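Local atomic coordinates of NAD-dependent dehydrogenase (Rhizobium meliloti, PDB entry 4Z0P), a protein that catalyses the NADPH-dependent reduction of glyoxylate and hydroxypyruvate, as a member of the D-isomer-specific 2-hydroxyacid dehydrogenase family. Residues G144-G149 against D195-L200; K165-S170 against G178-D183; A189-T194 against A217-N222. All coordinates share one frame; numbering follows the deposited sequence.

Contact 1. Residues G144-G149 against D195-L200. With NDP (NADPH dihydro-nicotinamide-adenine-dinucleotide phosphate), chain H.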
loop_
_atom_site.group_PDB
_atom_site.type_symbol
_atom_site.label_atom_id
_atom_site.label_comp_id
_atom_site.label_asym_id
_atom_site.label_seq_id
_atom_site.Cartn_x
_atom_site.Cartn_y
_atom_site.Cartn_z
ATOM N N GLY A 144 -1.321 0.013 -15.550
ATOM C CA GLY A 144 -0.680 0.614 -16.709
ATOM C C GLY A 144 -0.247 2.014 -16.334
ATOM O O GLY A 144 -1.085 2.813 -15.942
ATOM N N ILE A 145 1.045 2.310 -16.466
ATOM C CA ILE A 145 1.580 3.607 -16.071
ATOM C C ILE A 145 1.927 4.418 -17.298
ATOM O O ILE A 145 2.706 3.960 -18.141
ATOM C CB ILE A 145 2.831 3.453 -15.185
ATOM C CG1 ILE A 145 2.472 2.676 -13.908
ATOM C CG2 ILE A 145 3.386 4.831 -14.829
ATOM C CD1 ILE A 145 3.675 2.159 -13.170
ATOM N N MET A 146 1.300 5.599 -17.420
ATOM C CA MET A 146 1.644 6.573 -18.456
ATOM C C MET A 146 2.682 7.541 -17.879
ATOM O O MET A 146 2.392 8.298 -16.946
ATOM C CB MET A 146 0.416 7.295 -18.972
ATOM C CG MET A 146 -0.464 6.400 -19.826
ATOM S SD MET A 146 -2.053 7.055 -20.330
ATOM C CE MET A 146 -1.568 8.374 -21.400
ATOM N N GLY A 147 3.883 7.508 -18.474
ATOM C CA GLY A 147 5.065 8.226 -17.989
ATOM C C GLY A 147 6.044 7.251 -17.383
ATOM O O GLY A 147 5.802 6.740 -16.294
ATOM N N MET A 148 7.123 6.962 -18.097
ATOM C CA MET A 148 8.125 5.954 -17.724
ATOM C C MET A 148 9.456 6.628 -17.420
ATOM O O MET A 148 10.508 6.197 -17.905
ATOM C CB MET A 148 8.319 4.961 -18.879
ATOM C CG MET A 148 7.240 3.910 -18.987
ATOM S SD MET A 148 7.469 2.661 -17.713
ATOM C CE MET A 148 6.307 3.203 -16.467
ATOM N N GLY A 149 9.406 7.695 -16.642
ATOM C CA GLY A 149 10.588 8.423 -16.265
ATOM C C GLY A 149 11.070 7.996 -14.897
ATOM O O GLY A 149 10.883 6.842 -14.481
ATOM N N ASP A 195 -6.188 -2.152 -16.397
ATOM C CA ASP A 195 -7.272 -2.075 -15.414
ATOM C C ASP A 195 -7.175 -0.858 -14.504
ATOM O O ASP A 195 -8.181 -0.213 -14.218
ATOM C CB ASP A 195 -7.289 -3.334 -14.526
ATOM C CG ASP A 195 -7.411 -4.630 -15.317
ATOM O OD1 ASP A 195 -8.330 -4.720 -16.171
ATOM O OD2 ASP A 195 -6.585 -5.585 -15.091
ATOM N N PHE A 196 -5.985 -0.600 -13.974
ATOM C CA PHE A 196 -5.710 0.587 -13.154
ATOM C C PHE A 196 -4.736 1.455 -13.937
ATOM O O PHE A 196 -3.581 1.075 -14.116
ATOM C CB PHE A 196 -5.020 0.246 -11.820
ATOM C CG PHE A 196 -5.851 -0.516 -10.800
ATOM C CD1 PHE A 196 -7.153 -0.952 -11.030
ATOM C CD2 PHE A 196 -5.259 -0.834 -9.574
ATOM C CE1 PHE A 196 -7.853 -1.654 -10.044
ATOM C CE2 PHE A 196 -5.951 -1.552 -8.599
ATOM C CZ PHE A 196 -7.242 -1.962 -8.839
ATOM N N LEU A 197 -5.196 2.633 -14.366
ATOM C CA LEU A 197 -4.359 3.580 -15.091
ATOM C C LEU A 197 -3.721 4.546 -14.121
ATOM O O LEU A 197 -4.437 5.215 -13.376
ATOM C CB LEU A 197 -5.202 4.362 -16.099
ATOM C CG LEU A 197 -4.434 5.403 -16.933
ATOM C CD1 LEU A 197 -3.384 4.741 -17.793
ATOM C CD2 LEU A 197 -5.385 6.193 -17.806
ATOM N N VAL A 198 -2.395 4.656 -14.163
ATOM C CA VAL A 198 -1.634 5.572 -13.313
ATOM C C VAL A 198 -0.963 6.617 -14.187
ATOM O O VAL A 198 -0.174 6.278 -15.076
ATOM C CB VAL A 198 -0.545 4.845 -12.513
ATOM C CG1 VAL A 198 0.332 5.822 -11.723
ATOM C CG2 VAL A 198 -1.193 3.865 -11.530
ATOM N N GLY A 199 -1.263 7.882 -13.920
ATOM C CA GLY A 199 -0.629 8.999 -14.602
ATOM C C GLY A 199 0.565 9.567 -13.822
ATOM O O GLY A 199 0.408 10.079 -12.715
ATOM N N LEU A 200 1.739 9.489 -14.432
ATOM C CA LEU A 200 2.978 10.094 -13.936
ATOM C C LEU A 200 3.694 10.843 -15.065
ATOM O O LEU A 200 4.897 10.728 -15.241
ATOM C CB LEU A 200 3.873 9.041 -13.327
ATOM C CG LEU A 200 3.377 8.557 -11.953
ATOM C CD1 LEU A 200 4.140 7.308 -11.526
ATOM C CD2 LEU A 200 3.487 9.638 -10.904
HETATM P PA NDP H . 10.602 12.379 -16.066
HETATM O O1A NDP H . 11.011 13.525 -16.977
HETATM O O2A NDP H . 11.689 11.524 -15.506
HETATM O O5B NDP H . 9.622 11.468 -16.913
HETATM C C5B NDP H . 8.602 11.970 -17.751
HETATM C C4B NDP H . 8.063 10.826 -18.566
HETATM O O4B NDP H . 6.928 11.317 -19.275
HETATM C C3B NDP H . 9.035 10.290 -19.615
HETATM O O3B NDP H . 8.850 8.881 -19.695
HETATM C C2B NDP H . 8.571 10.965 -20.888
HETATM O O2B NDP H . 8.845 10.252 -22.078
HETATM C C1B NDP H . 7.085 10.980 -20.643
HETATM N N9A NDP H . 6.438 11.966 -21.526
HETATM C C8A NDP H . 6.527 13.311 -21.535
HETATM N N7A NDP H . 5.806 13.882 -22.473
HETATM C C5A NDP H . 5.211 12.833 -23.113
HETATM C C6A NDP H . 4.338 12.752 -24.217
HETATM N N6A NDP H . 3.882 13.846 -24.869
HETATM N N1A NDP H . 3.920 11.520 -24.622
HETATM C C2A NDP H . 4.372 10.437 -23.972
HETATM N N3A NDP H . 5.204 10.392 -22.927
HETATM C C4A NDP H . 5.582 11.637 -22.536
HETATM O O3 NDP H . 9.683 13.078 -14.936
HETATM P PN NDP H . 9.480 12.435 -13.460
HETATM O O1N NDP H . 9.146 10.986 -13.569
HETATM O O2N NDP H . 10.585 12.856 -12.558
HETATM O O5D NDP H . 8.227 13.311 -13.015
HETATM C C5D NDP H . 7.011 13.185 -13.724
HETATM C C4D NDP H . 6.024 14.260 -13.293
HETATM O O4D NDP H . 5.460 13.939 -12.020
HETATM C C3D NDP H . 6.588 15.657 -13.068
HETATM O O3D NDP H . 6.761 16.347 -14.322
HETATM C C2D NDP H . 5.580 16.348 -12.173
HETATM O O2D NDP H . 4.592 17.037 -12.961
HETATM C C1D NDP H . 4.916 15.132 -11.477
HETATM N N1N NDP H . 5.114 15.130 -10.026
HETATM C C2N NDP H . 4.034 15.235 -9.158
HETATM C C3N NDP H . 4.195 15.215 -7.805
HETATM C C7N NDP H . 3.044 15.171 -6.844
HETATM O O7N NDP H . 3.276 15.433 -5.647
HETATM N N7N NDP H . 1.834 14.885 -7.274
HETATM C C4N NDP H . 5.564 15.143 -7.239
HETATM C C5N NDP H . 6.658 15.054 -8.238
HETATM C C6N NDP H . 6.424 15.025 -9.537
HETATM P P2B NDP H . 10.337 10.177 -22.679
HETATM O O1X NDP H . 11.062 9.253 -21.734
HETATM O O2X NDP H . 10.088 9.562 -24.045
HETATM O O3X NDP H . 10.865 11.562 -22.707
HETATM O O HOH W 1 7.534 9.234 -14.868
#
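G144 and F196 open a parallel ladder between strands 142-146 and 196-199, with G144 N giving its hydrogen to F196 O. The ladder continues with V198 N to G144 O, M146 N to V198 O and L200 N to M146 O; all four bonds are 2.9 Å from N to O. V198 O also receives I145 CA-H, the CA 3.3 Å away.

Apolar contacts line both faces of the sheet. On one, I145 and V198 stand side by side and point the same way, I145 CG1 lying 4.0 Å from V198 CB, while I145 CG2 brushes L200 CD1. On the other, L197 has CG anti to the backbone N (chi1 180°), which carries CD1 toward the neighbouring strand, 3.7 Å from M146 SD. F190 of helix 187-193 covers both M146 and L197 there.

The cofactor sits where the strands end. G147 passes close to L200, where a side chain would run into L200 O, and G149 CA lies 3.3 Å from O5B of NADPH, again with no space for a CB. M148 N makes a weak hydrogen bond to ribose O3B. A water ties the ends together: it accepts from G149 N and donates to L200 O and to phosphate oxygen O1N, 2.7 Å away.

G149 occupies the N-cap position of the helix that follows, and V150 N and L151 N also bind NADPH. This strand-turn-helix is consistent with the GxGxxG-type glycine-rich turn of a Rossmann fold, carrying the dinucleotide at the C-terminal ends of the central strands.

Contact 2. Residues K165-S170 against G178-D183. With NDP (NADPH dihydro-nicotinamide-adenine-dinucleotide phosphate), chain H.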
loop_
_atom_site.group_PDB
_atom_site.type_symbol
_atom_site.label_atom_id
_atom_site.label_comp_id
_atom_site.label_asym_id
_atom_site.label_seq_id
_atom_site.Cartn_x
_atom_site.Cartn_y
_atom_site.Cartn_z
ATOM N N LYS A 165 0.481 -7.130 -12.202
ATOM C CA LYS A 165 0.960 -7.104 -13.580
ATOM C C LYS A 165 1.136 -5.649 -13.927
ATOM O O LYS A 165 0.224 -4.852 -13.694
ATOM C CB LYS A 165 -0.050 -7.792 -14.507
ATOM C CG LYS A 165 0.342 -7.772 -15.974
ATOM C CD LYS A 165 1.260 -8.929 -16.341
ATOM C CE LYS A 165 1.634 -8.880 -17.813
ATOM N NZ LYS A 165 2.485 -7.703 -18.127
ATOM N N VAL A 166 2.263 -5.290 -14.518
ATOM C CA VAL A 166 2.544 -3.880 -14.787
ATOM C C VAL A 166 3.000 -3.708 -16.207
ATOM O O VAL A 166 3.857 -4.450 -16.683
ATOM C CB VAL A 166 3.622 -3.320 -13.825
ATOM C CG1 VAL A 166 3.811 -1.838 -14.080
ATOM C CG2 VAL A 166 3.244 -3.546 -12.372
ATOM N N ILE A 167 2.437 -2.710 -16.867
ATOM C CA ILE A 167 2.910 -2.282 -18.173
ATOM C C ILE A 167 3.084 -0.764 -18.159
ATOM O O ILE A 167 2.459 -0.074 -17.368
ATOM C CB ILE A 167 1.958 -2.724 -19.314
ATOM C CG1 ILE A 167 0.533 -2.153 -19.129
ATOM C CG2 ILE A 167 1.919 -4.236 -19.390
ATOM C CD1 ILE A 167 -0.460 -2.542 -20.204
ATOM N N GLY A 168 3.881 -0.266 -19.099
ATOM C CA GLY A 168 4.209 1.162 -19.155
ATOM C C GLY A 168 4.075 1.752 -20.544
ATOM O O GLY A 168 4.207 1.045 -21.541
ATOM N N TRP A 169 3.843 3.065 -20.578
ATOM C CA TRP A 169 3.746 3.808 -21.832
ATOM C C TRP A 169 4.473 5.129 -21.707
ATOM O O TRP A 169 4.397 5.804 -20.679
ATOM C CB TRP A 169 2.279 4.034 -22.191
ATOM C CG TRP A 169 2.051 4.840 -23.425
ATOM C CD1 TRP A 169 1.970 4.373 -24.709
ATOM C CD2 TRP A 169 1.860 6.263 -23.509
ATOM N NE1 TRP A 169 1.729 5.412 -25.582
ATOM C CE2 TRP A 169 1.679 6.582 -24.870
ATOM C CE3 TRP A 169 1.832 7.297 -22.568
ATOM C CZ2 TRP A 169 1.426 7.900 -25.313
ATOM C CZ3 TRP A 169 1.606 8.604 -23.007
ATOM C CH2 TRP A 169 1.414 8.895 -24.365
ATOM N N SER A 170 5.181 5.499 -22.775
ATOM C CA SER A 170 5.783 6.837 -22.867
ATOM C C SER A 170 6.053 7.104 -24.326
ATOM O O SER A 170 5.735 6.269 -25.180
ATOM C CB SER A 170 7.050 6.935 -22.006
ATOM O OG SER A 170 7.997 5.948 -22.382
ATOM N N GLY A 178 10.904 -7.048 -16.289
ATOM C CA GLY A 178 9.626 -7.410 -15.660
ATOM C C GLY A 178 8.441 -6.497 -15.956
ATOM O O GLY A 178 7.355 -6.680 -15.375
ATOM N N VAL A 179 8.645 -5.519 -16.847
ATOM C CA VAL A 179 7.625 -4.530 -17.209
ATOM C C VAL A 179 7.641 -4.338 -18.730
ATOM O O VAL A 179 8.568 -3.753 -19.275
ATOM C CB VAL A 179 7.889 -3.170 -16.525
ATOM C CG1 VAL A 179 6.872 -2.128 -16.983
ATOM C CG2 VAL A 179 7.843 -3.311 -15.000
ATOM N N GLU A 180 6.596 -4.813 -19.400
ATOM C CA GLU A 180 6.453 -4.591 -20.827
ATOM C C GLU A 180 6.142 -3.116 -21.023
ATOM O O GLU A 180 5.323 -2.559 -20.284
ATOM C CB GLU A 180 5.294 -5.376 -21.414
ATOM C CG GLU A 180 5.376 -6.881 -21.264
ATOM C CD GLU A 180 4.035 -7.503 -21.537
ATOM O OE1 GLU A 180 3.610 -7.407 -22.710
ATOM O OE2 GLU A 180 3.389 -8.014 -20.582
ATOM N N THR A 181 6.798 -2.494 -21.988
ATOM C CA THR A 181 6.554 -1.094 -22.288
ATOM C C THR A 181 6.139 -0.873 -23.731
ATOM O O THR A 181 6.434 -1.692 -24.624
ATOM C CB THR A 181 7.791 -0.235 -21.996
ATOM O OG1 THR A 181 8.870 -0.681 -22.812
ATOM C CG2 THR A 181 8.181 -0.342 -20.552
ATOM N N TYR A 182 5.457 0.247 -23.941
ATOM C CA TYR A 182 4.895 0.653 -25.205
ATOM C C TYR A 182 5.385 2.048 -25.526
ATOM O O TYR A 182 5.566 2.853 -24.627
ATOM C CB TYR A 182 3.365 0.699 -25.118
ATOM C CG TYR A 182 2.698 -0.662 -24.975
ATOM C CD1 TYR A 182 2.649 -1.315 -23.742
ATOM C CD2 TYR A 182 2.103 -1.286 -26.077
ATOM C CE1 TYR A 182 2.051 -2.566 -23.618
ATOM C CE2 TYR A 182 1.496 -2.526 -25.962
ATOM C CZ TYR A 182 1.452 -3.156 -24.737
ATOM O OH TYR A 182 0.854 -4.388 -24.633
ATOM N N ASP A 183 5.595 2.334 -26.816
ATOM C CA ASP A 183 5.902 3.697 -27.267
ATOM C C ASP A 183 4.623 4.455 -27.630
ATOM O O ASP A 183 3.545 3.919 -27.476
ATOM C CB ASP A 183 6.902 3.692 -28.422
ATOM C CG ASP A 183 6.398 2.967 -29.648
ATOM O OD1 ASP A 183 5.189 2.682 -29.768
ATOM O OD2 ASP A 183 7.236 2.687 -30.513
HETATM P PA NDP H . 10.602 12.379 -16.066
HETATM O O1A NDP H . 11.011 13.525 -16.977
HETATM O O2A NDP H . 11.689 11.524 -15.506
HETATM O O5B NDP H . 9.622 11.468 -16.913
HETATM C C5B NDP H . 8.602 11.970 -17.751
HETATM C C4B NDP H . 8.063 10.826 -18.566
HETATM O O4B NDP H . 6.928 11.317 -19.275
HETATM C C3B NDP H . 9.035 10.290 -19.615
HETATM O O3B NDP H . 8.850 8.881 -19.695
HETATM C C2B NDP H . 8.571 10.965 -20.888
HETATM O O2B NDP H . 8.845 10.252 -22.078
HETATM C C1B NDP H . 7.085 10.980 -20.643
HETATM N N9A NDP H . 6.438 11.966 -21.526
HETATM C C8A NDP H . 6.527 13.311 -21.535
HETATM N N7A NDP H . 5.806 13.882 -22.473
HETATM C C5A NDP H . 5.211 12.833 -23.113
HETATM C C6A NDP H . 4.338 12.752 -24.217
HETATM N N6A NDP H . 3.882 13.846 -24.869
HETATM N N1A NDP H . 3.920 11.520 -24.622
HETATM C C2A NDP H . 4.372 10.437 -23.972
HETATM N N3A NDP H . 5.204 10.392 -22.927
HETATM C C4A NDP H . 5.582 11.637 -22.536
HETATM O O3 NDP H . 9.683 13.078 -14.936
HETATM P PN NDP H . 9.480 12.435 -13.460
HETATM O O1N NDP H . 9.146 10.986 -13.569
HETATM O O2N NDP H . 10.585 12.856 -12.558
HETATM O O5D NDP H . 8.227 13.311 -13.015
HETATM C C5D NDP H . 7.011 13.185 -13.724
HETATM C C4D NDP H . 6.024 14.260 -13.293
HETATM O O4D NDP H . 5.460 13.939 -12.020
HETATM C C3D NDP H . 6.588 15.657 -13.068
HETATM O O3D NDP H . 6.761 16.347 -14.322
HETATM C C2D NDP H . 5.580 16.348 -12.173
HETATM O O2D NDP H . 4.592 17.037 -12.961
HETATM C C1D NDP H . 4.916 15.132 -11.477
HETATM N N1N NDP H . 5.114 15.130 -10.026
HETATM C C2N NDP H . 4.034 15.235 -9.158
HETATM C C3N NDP H . 4.195 15.215 -7.805
HETATM C C7N NDP H . 3.044 15.171 -6.844
HETATM O O7N NDP H . 3.276 15.433 -5.647
HETATM N N7N NDP H . 1.834 14.885 -7.274
HETATM C C4N NDP H . 5.564 15.143 -7.239
HETATM C C5N NDP H . 6.658 15.054 -8.238
HETATM C C6N NDP H . 6.424 15.025 -9.537
HETATM P P2B NDP H . 10.337 10.177 -22.679
HETATM O O1X NDP H . 11.062 9.253 -21.734
HETATM O O2X NDP H . 10.088 9.562 -24.045
HETATM O O3X NDP H . 10.865 11.562 -22.707
HETATM O O HOH W 2 4.773 -6.615 -17.933
HETATM O O HOH W 3 4.520 -7.175 -14.445
HETATM O O HOH W 4 7.790 3.224 -22.671
#
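The outer edge of the Rossmann sheet is made here, where strand 180-182 lies parallel to strand 165-169. G168 N donates to E180 O, Y182 N to G168 O, and S170 N to Y182 O, the last bond the longest of the three at 3.3 Å. Ahead of this ladder, water takes over: one molecule accepts from E180 N and K165 NZ and donates to V166 O, and a second joins V166 N to G178 O.

K165 bends at chi2 and chi4, bringing NZ to 2.6 Å from E180 OE2. The ammonium comes from the anti side of that oxygen, 26° out of the carboxylate plane. The other oxygen, OE1, pairs with R193, so the glutamate is likely to temper the repulsion between these two nearby cations. R193 also holds Y182 OH. The Y182 ring turns its edge to G168 O, which lies near the ring plane, and I167 CD1 meets its CE1 at 4.2 Å.

As usual in Rossmann dehydrogenases, the end of the second strand borders the adenosine half of the cofactor. W169 has CG anti to the backbone N (chi1 177°); its CD1 packs on Y182 CB, NE1 bonds to A184 O, and the far ring carbon CH2 comes within 3.4 Å of adenine C2A. A leucine in place of W169 would probably leave the adenine without much of its indole neighbour and A184 O without its donor. Beside it, S170 CB lies 3.5 Å from ribose O3B, and S170 OG bonds to S172 O and takes a hydrogen from a water that also donates to Y182 O.

Contact 3. Residues A189-T194 against A217-N222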
loop_
_atom_site.group_PDB
_atom_site.type_symbol
_atom_site.label_atom_id
_atom_site.label_comp_id
_atom_site.label_asym_id
_atom_site.label_seq_id
_atom_site.Cartn_x
_atom_site.Cartn_y
_atom_site.Cartn_z
ATOM N N ALA A 189 -3.231 -0.046 -27.633
ATOM C CA ALA A 189 -3.007 -1.427 -27.199
ATOM C C ALA A 189 -2.745 -1.468 -25.689
ATOM O O ALA A 189 -3.268 -2.330 -24.969
ATOM C CB ALA A 189 -1.846 -2.031 -27.968
ATOM N N PHE A 190 -1.928 -0.525 -25.225
ATOM C CA PHE A 190 -1.646 -0.347 -23.803
ATOM C C PHE A 190 -2.916 -0.084 -22.986
ATOM O O PHE A 190 -3.148 -0.755 -21.986
ATOM C CB PHE A 190 -0.575 0.749 -23.624
ATOM C CG PHE A 190 -0.538 1.386 -22.260
ATOM C CD1 PHE A 190 -1.331 2.480 -21.982
ATOM C CD2 PHE A 190 0.345 0.945 -21.280
ATOM C CE1 PHE A 190 -1.297 3.077 -20.724
ATOM C CE2 PHE A 190 0.398 1.564 -20.033
ATOM C CZ PHE A 190 -0.431 2.625 -19.755
ATOM N N LEU A 191 -3.749 0.853 -23.426
ATOM C CA LEU A 191 -4.991 1.177 -22.697
ATOM C C LEU A 191 -5.915 -0.027 -22.602
ATOM O O LEU A 191 -6.472 -0.294 -21.537
ATOM C CB LEU A 191 -5.726 2.336 -23.373
ATOM C CG LEU A 191 -5.016 3.686 -23.330
ATOM C CD1 LEU A 191 -5.696 4.664 -24.276
ATOM C CD2 LEU A 191 -4.973 4.262 -21.915
ATOM N N GLY A 192 -6.061 -0.773 -23.699
ATOM C CA GLY A 192 -6.965 -1.912 -23.728
ATOM C C GLY A 192 -6.595 -3.043 -22.786
ATOM O O GLY A 192 -7.446 -3.858 -22.444
ATOM N N ARG A 193 -5.335 -3.084 -22.353
ATOM C CA ARG A 193 -4.859 -4.049 -21.358
ATOM C C ARG A 193 -4.913 -3.538 -19.915
ATOM O O ARG A 193 -4.728 -4.328 -18.992
ATOM C CB ARG A 193 -3.403 -4.399 -21.630
ATOM C CG ARG A 193 -3.182 -5.186 -22.896
ATOM C CD ARG A 193 -1.704 -5.506 -23.035
ATOM N NE ARG A 193 -1.233 -6.380 -21.965
ATOM C CZ ARG A 193 0.039 -6.722 -21.759
ATOM N NH1 ARG A 193 1.011 -6.245 -22.526
ATOM N NH2 ARG A 193 0.351 -7.542 -20.770
ATOM N N THR A 194 -5.181 -2.248 -19.717
ATOM C CA THR A 194 -4.991 -1.615 -18.433
ATOM C C THR A 194 -6.268 -1.611 -17.612
ATOM O O THR A 194 -7.278 -1.111 -18.058
ATOM C CB THR A 194 -4.466 -0.178 -18.613
ATOM O OG1 THR A 194 -3.155 -0.261 -19.182
ATOM C CG2 THR A 194 -4.397 0.550 -17.268
ATOM N N ALA A 217 -12.696 5.365 -21.983
ATOM C CA ALA A 217 -13.468 4.365 -22.735
ATOM C C ALA A 217 -12.634 3.253 -23.395
ATOM O O ALA A 217 -13.181 2.214 -23.748
ATOM C CB ALA A 217 -14.335 5.048 -23.772
ATOM N N LYS A 218 -11.332 3.487 -23.571
ATOM C CA LYS A 218 -10.424 2.493 -24.135
ATOM C C LYS A 218 -9.763 1.599 -23.095
ATOM O O LYS A 218 -9.156 0.596 -23.456
ATOM C CB LYS A 218 -9.359 3.172 -24.999
ATOM C CG LYS A 218 -9.928 3.800 -26.260
ATOM C CD LYS A 218 -8.788 4.462 -27.032
ATOM C CE LYS A 218 -9.269 5.174 -28.291
ATOM N NZ LYS A 218 -9.588 6.596 -28.012
ATOM N N LEU A 219 -9.909 1.928 -21.813
ATOM C CA LEU A 219 -9.361 1.090 -20.737
ATOM C C LEU A 219 -10.073 -0.245 -20.661
ATOM O O LEU A 219 -11.207 -0.391 -21.118
ATOM C CB LEU A 219 -9.431 1.839 -19.408
ATOM C CG LEU A 219 -8.507 3.061 -19.313
ATOM C CD1 LEU A 219 -8.788 3.896 -18.055
ATOM C CD2 LEU A 219 -7.047 2.627 -19.296
ATOM N N SER A 220 -9.386 -1.237 -20.119
ATOM C CA SER A 220 -9.951 -2.571 -20.026
ATOM C C SER A 220 -11.197 -2.652 -19.156
ATOM O O SER A 220 -11.247 -2.073 -18.060
ATOM C CB SER A 220 -8.919 -3.556 -19.478
ATOM O OG SER A 220 -9.448 -4.871 -19.603
ATOM N N ARG A 221 -12.181 -3.408 -19.642
ATOM C CA ARG A 221 -13.333 -3.824 -18.810
ATOM C C ARG A 221 -13.265 -5.295 -18.458
ATOM O O ARG A 221 -14.219 -5.823 -17.905
ATOM C CB ARG A 221 -14.628 -3.516 -19.525
ATOM C CG ARG A 221 -14.549 -2.131 -20.164
ATOM C CD ARG A 221 -15.874 -1.458 -20.307
ATOM N NE ARG A 221 -16.425 -1.174 -18.992
ATOM C CZ ARG A 221 -16.217 -0.077 -18.261
ATOM N NH1 ARG A 221 -16.851 0.000 -17.100
ATOM N NH2 ARG A 221 -15.438 0.945 -18.667
ATOM N N ASN A 222 -12.137 -5.934 -18.761
ATOM C CA ASN A 222 -11.954 -7.373 -18.594
ATOM C C ASN A 222 -11.330 -7.768 -17.267
ATOM O O ASN A 222 -11.127 -8.957 -17.024
ATOM C CB ASN A 222 -11.100 -7.921 -19.749
ATOM C CG ASN A 222 -11.807 -7.802 -21.083
ATOM O OD1 ASN A 222 -13.009 -8.002 -21.160
ATOM N ND2 ASN A 222 -11.076 -7.448 -22.129
HETATM O O HOH W 5 -7.994 -6.628 -21.859
#
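L191 and L219 meet through their methyl ends, L191 CD2 3.7 Å from L219 CD2, the two side chains crossing at a slant. The same CD2 of L219 touches T194 from CB to CG2, so one leucine branch fits against both L191 of helix 187-193 and T194. The other branch of L191 turns to K218: CD1 rests 4.0 Å from K218 CB and also meets CD, so the lysine contributes its aliphatic stem. Beyond the segments, L219 also packs on L197 and P228.

S220 points its CB toward the helix, 3.3 Å from both G192 O and T194 O. With OG anti to the backbone N (chi1 -171°), its hydroxyl accepts from N222 N at 3.0 Å, the bond of an ST turn. A water bridges OG to G192 O and N222 ND2. A direct hydrogen bond runs from S220 N to T194 O, 3.0 Å with an angle of 144° at the hydrogen, the donor tilted 30° from the carbonyl plane.

T194 bends back on the helix: OG1 donates to F190 O from above the carbonyl plane, while R193 N reaches that oxygen from the opposite face. F190 O is thus gripped twice; the OG1 bond holds the T194 hydroxyl over the F190 ring, 3.9 Å above its plane.

About 11 Å from NADPH at the L191 side chain, the arrangement joins two connections of the Rossmann domain: the end of helix 187-193, just before strand 196-199, and the loop that leads from helix 213-216 to strand 229-232, the next strand of the sheet.

Contact 1 is the buried core, two central strands of the parallel sheet; contact 2 is the partly exposed edge of that sheet, and contact 3 lies farther out, where a helix end meets a loop. Strands 142-146 and 165-169 are neighbours, so contacts 1 and 2 are hydrogen-bonded to each other and both border NADPH, which contact 3 does not touch. Helix 187-193 binds the three together: F190 packs on G144, and R193 reaches E180 and Y182. The chemistry follows the place: glycines and apolar side chains inside, a salt bridge at the edge, leucines and one clear backbone bond at the helix end.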